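Local coordinates for cytochrome P450 (PDB 6G5O), which belongs to the cytochrome P450 family and binds heme (protoporphyrin IX containing iron) in a pocket enclosed by a largely helical fold, at residues L6-R14 / C294-A302; I252-Y263 / N309-H320. One frame throughout, in Å; residues are numbered along the deposited sequence.

Contact 1. Residues L6-R14 / C294-A302; sequences LPDPFEKAR and CWASANRDA. With HEM (protoporphyrin IX containing Fe), chain C.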
loop_
_atom_site.group_PDB
_atom_site.type_symbol
_atom_site.label_atom_id
_atom_site.label_comp_id
_atom_site.label_asym_id
_atom_site.label_seq_id
_atom_site.Cartn_x
_atom_site.Cartn_y
_atom_site.Cartn_z
ATOM N N LEU A 6 -14.840 5.282 6.266
ATOM C CA LEU A 6 -14.205 6.074 5.206
ATOM C C LEU A 6 -15.243 6.364 4.137
ATOM O O LEU A 6 -15.567 5.491 3.328
ATOM C CB LEU A 6 -13.003 5.356 4.572
ATOM C CG LEU A 6 -11.664 5.475 5.317
ATOM C CD1 LEU A 6 -11.795 4.848 6.685
ATOM C CD2 LEU A 6 -10.510 4.848 4.533
ATOM N N PRO A 7 -15.798 7.585 4.141
ATOM C CA PRO A 7 -16.774 7.974 3.146
ATOM C C PRO A 7 -16.172 7.958 1.763
ATOM O O PRO A 7 -14.959 8.031 1.621
ATOM C CB PRO A 7 -17.123 9.426 3.524
ATOM C CG PRO A 7 -16.724 9.575 4.942
ATOM C CD PRO A 7 -15.542 8.664 5.108
ATOM N N ASP A 8 -17.041 7.887 0.766
ATOM C CA ASP A 8 -16.670 7.890 -0.626
ATOM C C ASP A 8 -16.928 9.294 -1.182
ATOM O O ASP A 8 -18.035 9.587 -1.621
ATOM C CB ASP A 8 -17.507 6.827 -1.372
ATOM C CG ASP A 8 -17.257 6.798 -2.884
ATOM O OD1 ASP A 8 -16.188 7.214 -3.331
ATOM O OD2 ASP A 8 -18.140 6.328 -3.633
ATOM N N PRO A 9 -15.892 10.156 -1.214
ATOM C CA PRO A 9 -16.102 11.507 -1.768
ATOM C C PRO A 9 -16.293 11.555 -3.276
ATOM O O PRO A 9 -16.567 12.622 -3.799
ATOM C CB PRO A 9 -14.780 12.203 -1.455
ATOM C CG PRO A 9 -13.785 11.101 -1.590
ATOM C CD PRO A 9 -14.462 9.920 -0.921
ATOM N N PHE A 10 -16.091 10.438 -3.974
ATOM C CA PHE A 10 -16.086 10.432 -5.463
ATOM C C PHE A 10 -17.420 10.091 -6.119
ATOM O O PHE A 10 -17.518 10.052 -7.363
ATOM C CB PHE A 10 -15.032 9.423 -5.965
ATOM C CG PHE A 10 -13.670 9.634 -5.387
ATOM C CD1 PHE A 10 -12.835 10.611 -5.914
ATOM C CD2 PHE A 10 -13.229 8.876 -4.310
ATOM C CE1 PHE A 10 -11.578 10.826 -5.375
ATOM C CE2 PHE A 10 -11.975 9.086 -3.768
ATOM C CZ PHE A 10 -11.147 10.071 -4.301
ATOM N N GLU A 11 -18.435 9.834 -5.293
ATOM C CA GLU A 11 -19.702 9.224 -5.748
ATOM C C GLU A 11 -20.483 9.985 -6.811
ATOM O O GLU A 11 -20.822 9.417 -7.855
ATOM C CB GLU A 11 -20.621 9.003 -4.555
ATOM C CG GLU A 11 -21.868 8.204 -4.883
ATOM C CD GLU A 11 -22.687 7.882 -3.620
ATOM O OE1 GLU A 11 -22.127 7.830 -2.497
ATOM O OE2 GLU A 11 -23.910 7.678 -3.726
ATOM N N LYS A 12 -20.801 11.255 -6.529
ATOM C CA LYS A 12 -21.523 12.075 -7.473
ATOM C C LYS A 12 -20.734 12.121 -8.764
ATOM O O LYS A 12 -21.257 11.802 -9.813
ATOM C CB LYS A 12 -21.795 13.498 -6.942
ATOM C CG LYS A 12 -22.779 14.305 -7.819
ATOM C CD LYS A 12 -23.358 15.535 -7.121
ATOM N N ALA A 13 -19.468 12.483 -8.711
ATOM C CA ALA A 13 -18.714 12.617 -9.969
ATOM C C ALA A 13 -18.591 11.303 -10.771
ATOM O O ALA A 13 -18.605 11.324 -12.008
ATOM C CB ALA A 13 -17.338 13.202 -9.686
ATOM N N ARG A 14 -18.436 10.170 -10.071
ATOM C CA ARG A 14 -18.320 8.852 -10.726
ATOM C C ARG A 14 -19.571 8.506 -11.485
ATOM O O ARG A 14 -19.508 8.021 -12.617
ATOM C CB ARG A 14 -18.032 7.726 -9.698
ATOM C CG ARG A 14 -17.929 6.312 -10.314
ATOM C CD ARG A 14 -17.553 5.252 -9.299
ATOM N NE ARG A 14 -18.503 5.182 -8.179
ATOM C CZ ARG A 14 -18.268 5.575 -6.928
ATOM N NH1 ARG A 14 -17.098 6.089 -6.543
ATOM N NH2 ARG A 14 -19.219 5.432 -6.034
ATOM N N CYS A 294 -7.908 5.936 -10.056
ATOM C CA CYS A 294 -8.311 6.164 -8.688
ATOM C C CYS A 294 -8.906 4.850 -8.156
ATOM O O CYS A 294 -10.115 4.617 -8.230
ATOM C CB CYS A 294 -9.275 7.352 -8.597
ATOM S SG CYS A 294 -9.819 7.732 -6.925
ATOM N N TRP A 295 -8.032 4.029 -7.599
ATOM C CA TRP A 295 -8.388 2.727 -7.045
ATOM C C TRP A 295 -9.488 2.865 -5.987
ATOM O O TRP A 295 -10.400 2.036 -5.907
ATOM C CB TRP A 295 -7.131 2.040 -6.440
ATOM C CG TRP A 295 -5.837 2.182 -7.240
ATOM C CD1 TRP A 295 -4.742 2.926 -6.891
ATOM C CD2 TRP A 295 -5.513 1.564 -8.494
ATOM N NE1 TRP A 295 -3.747 2.812 -7.867
ATOM C CE2 TRP A 295 -4.198 1.984 -8.850
ATOM C CE3 TRP A 295 -6.192 0.698 -9.347
ATOM C CZ2 TRP A 295 -3.566 1.576 -10.018
ATOM C CZ3 TRP A 295 -5.563 0.275 -10.534
ATOM C CH2 TRP A 295 -4.257 0.723 -10.868
ATOM N N ALA A 296 -9.427 3.905 -5.169
ATOM C CA ALA A 296 -10.407 4.068 -4.082
ATOM C C ALA A 296 -11.850 4.294 -4.595
ATOM O O ALA A 296 -12.782 3.757 -4.028
ATOM C CB ALA A 296 -10.005 5.177 -3.147
ATOM N N SER A 297 -12.017 5.062 -5.672
ATOM C CA SER A 297 -13.317 5.206 -6.334
ATOM C C SER A 297 -13.775 3.936 -7.061
ATOM O O SER A 297 -14.932 3.550 -6.949
ATOM C CB SER A 297 -13.258 6.356 -7.338
ATOM O OG SER A 297 -14.454 6.487 -8.071
ATOM N N ALA A 298 -12.865 3.277 -7.778
ATOM C CA ALA A 298 -13.203 2.068 -8.500
ATOM C C ALA A 298 -13.718 0.999 -7.522
ATOM O O ALA A 298 -14.601 0.260 -7.866
ATOM C CB ALA A 298 -12.019 1.556 -9.296
ATOM N N ASN A 299 -13.204 0.994 -6.306
ATOM C CA ASN A 299 -13.504 -0.016 -5.329
ATOM C C ASN A 299 -14.822 0.256 -4.583
ATOM O O ASN A 299 -15.210 -0.541 -3.717
ATOM C CB ASN A 299 -12.336 -0.161 -4.344
ATOM C CG ASN A 299 -11.193 -1.026 -4.884
ATOM O OD1 ASN A 299 -11.353 -1.783 -5.849
ATOM N ND2 ASN A 299 -10.039 -0.936 -4.244
ATOM N N ARG A 300 -15.465 1.394 -4.888
ATOM C CA ARG A 300 -16.825 1.689 -4.409
ATOM C C ARG A 300 -17.889 1.691 -5.546
ATOM O O ARG A 300 -19.037 1.970 -5.290
ATOM C CB ARG A 300 -16.869 3.050 -3.695
ATOM C CG ARG A 300 -15.890 3.235 -2.557
ATOM C CD ARG A 300 -16.148 2.250 -1.437
ATOM N NE ARG A 300 -15.272 2.526 -0.310
ATOM C CZ ARG A 300 -15.566 3.298 0.731
ATOM N NH1 ARG A 300 -16.743 3.859 0.846
ATOM N NH2 ARG A 300 -14.688 3.493 1.681
ATOM N N ASP A 301 -17.489 1.414 -6.787
ATOM C CA ASP A 301 -18.395 1.395 -7.922
ATOM C C ASP A 301 -19.627 0.481 -7.698
ATOM O O ASP A 301 -19.492 -0.735 -7.491
ATOM C CB ASP A 301 -17.640 0.938 -9.163
ATOM C CG ASP A 301 -18.344 1.319 -10.457
ATOM O OD1 ASP A 301 -19.576 1.374 -10.472
ATOM O OD2 ASP A 301 -17.661 1.545 -11.486
ATOM N N ALA A 302 -20.828 1.058 -7.759
ATOM C CA ALA A 302 -22.035 0.321 -7.401
ATOM C C ALA A 302 -22.553 -0.565 -8.530
ATOM O O ALA A 302 -23.436 -1.369 -8.289
ATOM C CB ALA A 302 -23.120 1.251 -6.920
HETATM C CHA HEM C . 2.434 -1.397 -6.651
HETATM C CHB HEM C . -1.017 -0.815 -3.322
HETATM C CHC HEM C . 1.901 -2.606 0.064
HETATM C CHD HEM C . 5.506 -2.602 -3.086
HETATM C C1A HEM C . 1.237 -1.108 -6.035
HETATM C C2A HEM C . 0.082 -0.596 -6.694
HETATM C C3A HEM C . -0.853 -0.455 -5.767
HETATM C C4A HEM C . -0.328 -0.845 -4.514
HETATM C CMA HEM C . -2.234 0.038 -6.046
HETATM C CAA HEM C . -0.128 -0.305 -8.180
HETATM C CBA HEM C . 0.588 0.983 -8.557
HETATM C CGA HEM C . 0.488 1.252 -10.042
HETATM O O1A HEM C . 1.322 1.981 -10.569
HETATM O O2A HEM C . -0.393 0.754 -10.767
HETATM C C1B HEM C . -0.517 -1.255 -2.114
HETATM C C2B HEM C . -1.334 -1.375 -0.971
HETATM C C3B HEM C . -0.517 -1.865 0.022
HETATM C C4B HEM C . 0.824 -2.050 -0.617
HETATM C CMB HEM C . -2.776 -0.981 -0.863
HETATM C CAB HEM C . -0.756 -2.251 1.410
HETATM C CBB HEM C . -1.937 -2.374 1.983
HETATM C C1C HEM C . 3.147 -2.774 -0.482
HETATM C C2C HEM C . 4.292 -3.136 0.224
HETATM C C3C HEM C . 5.342 -3.082 -0.659
HETATM C C4C HEM C . 4.792 -2.709 -1.913
HETATM C CMC HEM C . 4.375 -3.521 1.667
HETATM C CAC HEM C . 6.753 -3.411 -0.418
HETATM C CBC HEM C . 7.314 -3.800 0.723
HETATM C C1D HEM C . 4.914 -2.324 -4.329
HETATM C C2D HEM C . 5.692 -2.344 -5.581
HETATM C C3D HEM C . 4.852 -2.034 -6.582
HETATM C C4D HEM C . 3.567 -1.768 -5.926
HETATM C CMD HEM C . 7.133 -2.713 -5.678
HETATM C CAD HEM C . 5.195 -1.936 -8.058
HETATM C CBD HEM C . 4.848 -3.173 -8.902
HETATM C CGD HEM C . 5.308 -2.984 -10.361
HETATM O O1D HEM C . 5.638 -1.826 -10.799
HETATM O O2D HEM C . 5.384 -3.960 -11.183
HETATM N NA HEM C . 0.982 -1.212 -4.677
HETATM N NB HEM C . 0.734 -1.646 -1.864
HETATM N NC HEM C . 3.450 -2.487 -1.765
HETATM N ND HEM C . 3.664 -1.985 -4.605
HETATM FE FE HEM C . 2.257 -1.829 -3.320
HETATM O O HOH W 1 -21.399 4.064 -8.374
HETATM O O HOH W 2 2.564 0.354 -2.867
#

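Contact 2. Residues I252-Y263 / N309-H320; sequences ITGRAVEEMIRY and NEIVLDRKVNPH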
loop_
_atom_site.group_PDB
_atom_site.type_symbol
_atom_site.label_atom_id
_atom_site.label_comp_id
_atom_site.label_asym_id
_atom_site.label_seq_id
_atom_site.Cartn_x
_atom_site.Cartn_y
_atom_site.Cartn_z
ATOM N N ILE A 252 -12.781 -17.465 7.149
ATOM C CA ILE A 252 -13.129 -16.273 6.403
ATOM C C ILE A 252 -12.025 -15.181 6.373
ATOM O O ILE A 252 -12.235 -14.113 5.802
ATOM C CB ILE A 252 -14.432 -15.616 6.904
ATOM C CG1 ILE A 252 -14.239 -14.914 8.233
ATOM C CG2 ILE A 252 -15.624 -16.600 6.905
ATOM C CD1 ILE A 252 -15.492 -14.190 8.702
ATOM N N THR A 253 -10.888 -15.424 6.997
ATOM C CA THR A 253 -9.922 -14.362 7.221
ATOM C C THR A 253 -9.329 -13.811 5.895
ATOM O O THR A 253 -9.184 -12.591 5.739
ATOM C CB THR A 253 -8.782 -14.822 8.174
ATOM O OG1 THR A 253 -9.314 -15.370 9.382
ATOM C CG2 THR A 253 -7.925 -13.650 8.567
ATOM N N GLY A 254 -9.016 -14.700 4.949
ATOM C CA GLY A 254 -8.518 -14.305 3.621
ATOM C C GLY A 254 -9.432 -13.286 2.975
ATOM O O GLY A 254 -8.995 -12.212 2.518
ATOM N N ARG A 255 -10.727 -13.608 3.013
ATOM C CA ARG A 255 -11.741 -12.800 2.379
ATOM C C ARG A 255 -11.929 -11.486 3.091
ATOM O O ARG A 255 -12.152 -10.470 2.441
ATOM C CB ARG A 255 -13.057 -13.583 2.241
ATOM C CG ARG A 255 -13.042 -14.490 0.997
ATOM C CD ARG A 255 -14.266 -15.415 0.962
ATOM N NE ARG A 255 -14.201 -16.448 1.997
ATOM C CZ ARG A 255 -15.248 -17.049 2.583
ATOM N NH1 ARG A 255 -16.500 -16.731 2.290
ATOM N NH2 ARG A 255 -15.037 -17.992 3.476
ATOM N N ALA A 256 -11.868 -11.520 4.420
ATOM C CA ALA A 256 -11.915 -10.296 5.235
ATOM C C ALA A 256 -10.735 -9.391 4.924
ATOM O O ALA A 256 -10.881 -8.201 4.902
ATOM C CB ALA A 256 -11.895 -10.627 6.708
ATOM N N VAL A 257 -9.565 -9.953 4.691
ATOM C CA VAL A 257 -8.411 -9.099 4.398
ATOM C C VAL A 257 -8.612 -8.399 3.073
ATOM O O VAL A 257 -8.372 -7.191 2.971
ATOM C CB VAL A 257 -7.056 -9.868 4.458
ATOM C CG1 VAL A 257 -5.926 -9.053 3.820
ATOM C CG2 VAL A 257 -6.686 -10.174 5.907
ATOM N N GLU A 258 -9.093 -9.139 2.071
ATOM C CA GLU A 258 -9.299 -8.559 0.745
ATOM C C GLU A 258 -10.411 -7.520 0.806
ATOM O O GLU A 258 -10.415 -6.531 0.053
ATOM C CB GLU A 258 -9.655 -9.617 -0.307
ATOM C CG GLU A 258 -8.542 -10.593 -0.611
ATOM C CD GLU A 258 -7.194 -9.935 -0.967
ATOM O OE1 GLU A 258 -7.122 -9.078 -1.880
ATOM O OE2 GLU A 258 -6.182 -10.318 -0.329
ATOM N N GLU A 259 -11.396 -7.761 1.668
ATOM C CA GLU A 259 -12.485 -6.825 1.756
ATOM C C GLU A 259 -12.020 -5.533 2.425
ATOM O O GLU A 259 -12.459 -4.442 2.061
ATOM C CB GLU A 259 -13.685 -7.447 2.511
ATOM C CG GLU A 259 -14.815 -6.478 2.838
ATOM C CD GLU A 259 -15.574 -5.987 1.649
ATOM O OE1 GLU A 259 -15.128 -6.188 0.490
ATOM O OE2 GLU A 259 -16.660 -5.415 1.860
ATOM N N MET A 260 -11.156 -5.658 3.422
ATOM C CA MET A 260 -10.544 -4.493 4.021
ATOM C C MET A 260 -9.653 -3.712 3.031
ATOM O O MET A 260 -9.712 -2.503 2.992
ATOM C CB MET A 260 -9.819 -4.900 5.266
ATOM C CG MET A 260 -10.841 -5.159 6.362
ATOM S SD MET A 260 -10.071 -5.400 7.937
ATOM C CE MET A 260 -11.460 -6.157 8.823
ATOM N N ILE A 261 -8.888 -4.389 2.203
ATOM C CA ILE A 261 -8.133 -3.665 1.196
ATOM C C ILE A 261 -9.044 -2.910 0.235
ATOM O O ILE A 261 -8.753 -1.803 -0.143
ATOM C CB ILE A 261 -7.171 -4.589 0.416
ATOM C CG1 ILE A 261 -6.084 -5.138 1.359
ATOM C CG2 ILE A 261 -6.544 -3.847 -0.751
ATOM C CD1 ILE A 261 -5.348 -4.082 2.154
ATOM N N ARG A 262 -10.134 -3.509 -0.182
ATOM C CA ARG A 262 -11.105 -2.844 -1.067
ATOM C C ARG A 262 -11.661 -1.536 -0.469
ATOM O O ARG A 262 -11.652 -0.460 -1.091
ATOM C CB ARG A 262 -12.315 -3.773 -1.339
ATOM C CG ARG A 262 -13.324 -3.208 -2.336
ATOM C CD ARG A 262 -14.637 -3.988 -2.340
ATOM N NE ARG A 262 -15.379 -3.866 -1.075
ATOM C CZ ARG A 262 -16.165 -2.843 -0.780
ATOM N NH1 ARG A 262 -16.324 -1.858 -1.651
ATOM N NH2 ARG A 262 -16.760 -2.794 0.393
ATOM N N TYR A 263 -12.205 -1.691 0.726
ATOM C CA TYR A 263 -12.914 -0.648 1.373
ATOM C C TYR A 263 -11.958 0.438 1.802
ATOM O O TYR A 263 -12.226 1.602 1.545
ATOM C CB TYR A 263 -13.682 -1.161 2.586
ATOM C CG TYR A 263 -14.439 -0.071 3.306
ATOM C CD1 TYR A 263 -15.661 0.373 2.844
ATOM C CD2 TYR A 263 -13.949 0.472 4.491
ATOM C CE1 TYR A 263 -16.368 1.366 3.527
ATOM C CE2 TYR A 263 -14.638 1.452 5.191
ATOM C CZ TYR A 263 -15.846 1.906 4.690
ATOM O OH TYR A 263 -16.531 2.891 5.354
ATOM N N ASN A 309 -20.481 0.485 0.260
ATOM C CA ASN A 309 -20.023 1.395 1.301
ATOM C C ASN A 309 -20.065 0.743 2.658
ATOM O O ASN A 309 -19.990 1.398 3.682
ATOM C CB ASN A 309 -20.758 2.743 1.212
ATOM C CG ASN A 309 -20.475 3.446 -0.122
ATOM O OD1 ASN A 309 -21.370 3.915 -0.812
ATOM N ND2 ASN A 309 -19.220 3.441 -0.523
ATOM N N GLU A 310 -20.117 -0.578 2.653
ATOM C CA GLU A 310 -20.033 -1.385 3.852
ATOM C C GLU A 310 -18.893 -2.390 3.677
ATOM O O GLU A 310 -18.479 -2.710 2.552
ATOM C CB GLU A 310 -21.326 -2.212 4.057
ATOM C CG GLU A 310 -22.510 -1.467 4.659
ATOM C CD GLU A 310 -23.795 -2.311 4.733
ATOM O OE1 GLU A 310 -24.899 -1.704 4.711
ATOM O OE2 GLU A 310 -23.712 -3.569 4.823
ATOM N N ILE A 311 -18.427 -2.891 4.812
ATOM C CA ILE A 311 -17.545 -4.011 4.847
ATOM C C ILE A 311 -18.398 -5.275 4.984
ATOM O O ILE A 311 -19.020 -5.493 6.028
ATOM C CB ILE A 311 -16.510 -3.847 5.975
ATOM C CG1 ILE A 311 -15.422 -2.858 5.473
ATOM C CG2 ILE A 311 -15.889 -5.192 6.368
ATOM C CD1 ILE A 311 -14.350 -2.499 6.488
ATOM N N VAL A 312 -18.428 -6.078 3.921
ATOM C CA VAL A 312 -19.026 -7.403 3.947
ATOM C C VAL A 312 -17.895 -8.393 4.196
ATOM O O VAL A 312 -17.126 -8.759 3.270
ATOM C CB VAL A 312 -19.728 -7.753 2.612
ATOM C CG1 VAL A 312 -20.243 -9.200 2.616
ATOM C CG2 VAL A 312 -20.847 -6.780 2.318
ATOM N N LEU A 313 -17.822 -8.852 5.437
ATOM C CA LEU A 313 -16.651 -9.514 5.974
ATOM C C LEU A 313 -16.232 -10.765 5.227
ATOM O O LEU A 313 -15.048 -11.089 5.184
ATOM C CB LEU A 313 -16.897 -9.851 7.454
ATOM C CG LEU A 313 -15.662 -10.046 8.329
ATOM C CD1 LEU A 313 -14.803 -8.788 8.336
ATOM C CD2 LEU A 313 -16.067 -10.336 9.758
ATOM N N ASP A 314 -17.186 -11.469 4.650
ATOM C CA ASP A 314 -16.880 -12.731 3.969
ATOM C C ASP A 314 -17.108 -12.648 2.454
ATOM O O ASP A 314 -17.343 -13.656 1.808
ATOM C CB ASP A 314 -17.725 -13.868 4.590
ATOM C CG ASP A 314 -19.275 -13.583 4.531
ATOM O OD1 ASP A 314 -19.711 -12.563 3.921
ATOM O OD2 ASP A 314 -20.062 -14.369 5.125
ATOM N N ARG A 315 -17.035 -11.457 1.881
ATOM C CA ARG A 315 -17.366 -11.276 0.465
ATOM C C ARG A 315 -16.547 -12.248 -0.396
ATOM O O ARG A 315 -15.325 -12.196 -0.367
ATOM C CB ARG A 315 -17.064 -9.814 0.055
ATOM C CG ARG A 315 -17.516 -9.400 -1.330
ATOM C CD ARG A 315 -17.007 -8.004 -1.716
ATOM N NE ARG A 315 -17.548 -6.922 -0.856
ATOM C CZ ARG A 315 -18.688 -6.269 -1.067
ATOM N NH1 ARG A 315 -19.470 -6.580 -2.069
ATOM N NH2 ARG A 315 -19.059 -5.309 -0.227
ATOM N N LYS A 316 -17.213 -13.129 -1.145
ATOM C CA LYS A 316 -16.548 -14.044 -2.100
ATOM C C LYS A 316 -16.284 -13.372 -3.440
ATOM O O LYS A 316 -15.230 -13.593 -4.082
ATOM C CB LYS A 316 -17.363 -15.333 -2.365
ATOM C CG LYS A 316 -17.659 -16.135 -1.106
ATOM C CD LYS A 316 -18.421 -17.431 -1.345
ATOM C CE LYS A 316 -17.511 -18.515 -1.905
ATOM N NZ LYS A 316 -18.153 -19.869 -1.858
ATOM N N VAL A 317 -17.246 -12.592 -3.892
ATOM C CA VAL A 317 -17.095 -11.923 -5.191
ATOM C C VAL A 317 -16.479 -10.540 -4.986
ATOM O O VAL A 317 -17.186 -9.601 -4.658
ATOM C CB VAL A 317 -18.443 -11.792 -5.962
ATOM C CG1 VAL A 317 -18.214 -11.180 -7.338
ATOM C CG2 VAL A 317 -19.108 -13.182 -6.121
ATOM N N ASN A 318 -15.177 -10.406 -5.209
ATOM C CA ASN A 318 -14.471 -9.171 -4.823
ATOM C C ASN A 318 -13.331 -8.903 -5.782
ATOM O O ASN A 318 -12.163 -9.094 -5.424
ATOM C CB ASN A 318 -13.959 -9.317 -3.363
ATOM C CG ASN A 318 -13.350 -8.057 -2.808
ATOM O OD1 ASN A 318 -13.335 -7.019 -3.473
ATOM N ND2 ASN A 318 -12.842 -8.132 -1.588
ATOM N N PRO A 319 -13.656 -8.441 -7.006
ATOM C CA PRO A 319 -12.654 -8.065 -8.017
ATOM C C PRO A 319 -12.075 -6.664 -7.768
ATOM O O PRO A 319 -12.036 -5.856 -8.673
ATOM C CB PRO A 319 -13.445 -8.111 -9.326
ATOM C CG PRO A 319 -14.808 -7.668 -8.920
ATOM C CD PRO A 319 -15.034 -8.188 -7.504
ATOM N N HIS A 320 -11.626 -6.394 -6.529
ATOM C CA HIS A 320 -11.124 -5.066 -6.191
ATOM C C HIS A 320 -9.772 -4.750 -6.840
ATOM O O HIS A 320 -9.022 -5.633 -7.230
ATOM C CB HIS A 320 -11.016 -4.915 -4.680
ATOM C CG HIS A 320 -9.874 -5.656 -4.088
ATOM N ND1 HIS A 320 -8.598 -5.129 -4.043
ATOM C CD2 HIS A 320 -9.807 -6.885 -3.508
ATOM C CE1 HIS A 320 -7.790 -6.015 -3.472
ATOM N NE2 HIS A 320 -8.498 -7.080 -3.127
HETATM O O HOH W 3 -13.083 -10.657 -0.169
#

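Contact 1. Residues L6-R14 / C294-A302
Arg-300 reaches over to the chain near the N-terminus, where its NH2 donates to Leu-6 O at 2.7 Å, the oxygen lying almost in the guanidinium plane; NH1 adds a weak second bond to it. NH2 also serves Tyr-263 O. CB and CG lie alongside the Asp-8 carboxylate, CB being 3.5 Å from OD2, and the bend at chi2 (-62°) then sends the guanidinium on toward Leu-6 O. The charge of Asp-8 is met by Arg-14, which grips OD2 end-on with NH2 (2.8 Å) and NH1, while Asp-8 OD1, met from above the carboxylate plane, accepts from Phe-10 N as a cap.

Arg-14 NH1 also donates to Ser-297 OG at 3.1 Å, nearly straight (163°), and this hydroxyl is bonded to Leu-33 O too. Arg-14 NE donates a hydrogen bond to water 1, which also accepts from Ala-302 N. Beside this polar patch, the Phe-10 ring takes Cys-294 SG over one face, 3.9 Å from its centroid, with Pro-9 CG over the other; the same thiol weakly caps Ser-297 N. Arginines suit such a place: their several N-H groups can serve carbonyl, hydroxyl, carboxylate and water, joining the N-terminal segment to the protein body through directed bonds as well as apolar contact.

Contact 2. Residues I252-Y263 / N309-H320
Glu-259 and Arg-315 form the charged heart of this contact, with Arg-262 completing a salt-bridge network. Each arginine grips the carboxylate side-on through NE and NH2. Arg-315 NE and Arg-262 NE reach OE1 at 2.9 and 2.8 Å, from opposite faces of the carboxylate plane, and so fix its rotation. Arg-262 NH1 turns elsewhere, to Pro-308 O among others, and Arg-315 NH1 to Glu-306 O.

Other hydrogen bonds add to this. Val-312 N donates to Glu-259 OE2 (2.8 Å), giving that oxygen three partners. His-320 NE2 meets Glu-258 OE1 at 2.7 Å on its anti side, in the ring plane, while OE2 pairs with Arg-337. Water 3 donates to Arg-255 O and Arg-315 O and accepts from Asn-318 ND2.

Apolar contacts flank the charges. Ile-311 lays CG1 over the Tyr-263 ring in a CH-pi contact, 4.1 Å from the centroid, and puts CD1 3.6 Å from Tyr-263 CD2. Leu-313 spreads its branches, CD1 to Ala-256 CB (3.8 Å) and CD2 to Ile-252 CD1; a small alanine lets the loop come close. Glu-259 and Arg-262, spaced as Glu-X-X-Arg on the K helix, with Arg-315 from the loop between helices 295-298 and 333-350, make the E-R-R triad characteristic of the P450 fold.

Overall arrangement
The segments alternate along the chain: 6-14, 252-263, 294-302, 309-320. The two contacts thus cross in sequence; their centres lie 16 Å apart. They meet directly where helix 253-264 ends: Asn-299 O accepts from Arg-262 NH1, and Tyr-263 OH is hydrogen-bonded to Leu-6 N. Of the mixed sheet, strands 19-22, 29-32 and 48-49 come between 6-14 and 252-263, and strands 270-274 and 290-293 between 252-263 and 294-302. Each contact also borders the heme pocket, contact 1 through Trp-295, whose ring has a heme methyl over one face, and contact 2 through Ile-261, about 4 Å from the heme. Together they tie the N-terminal segment and the K helix to the loop before helix 333-350.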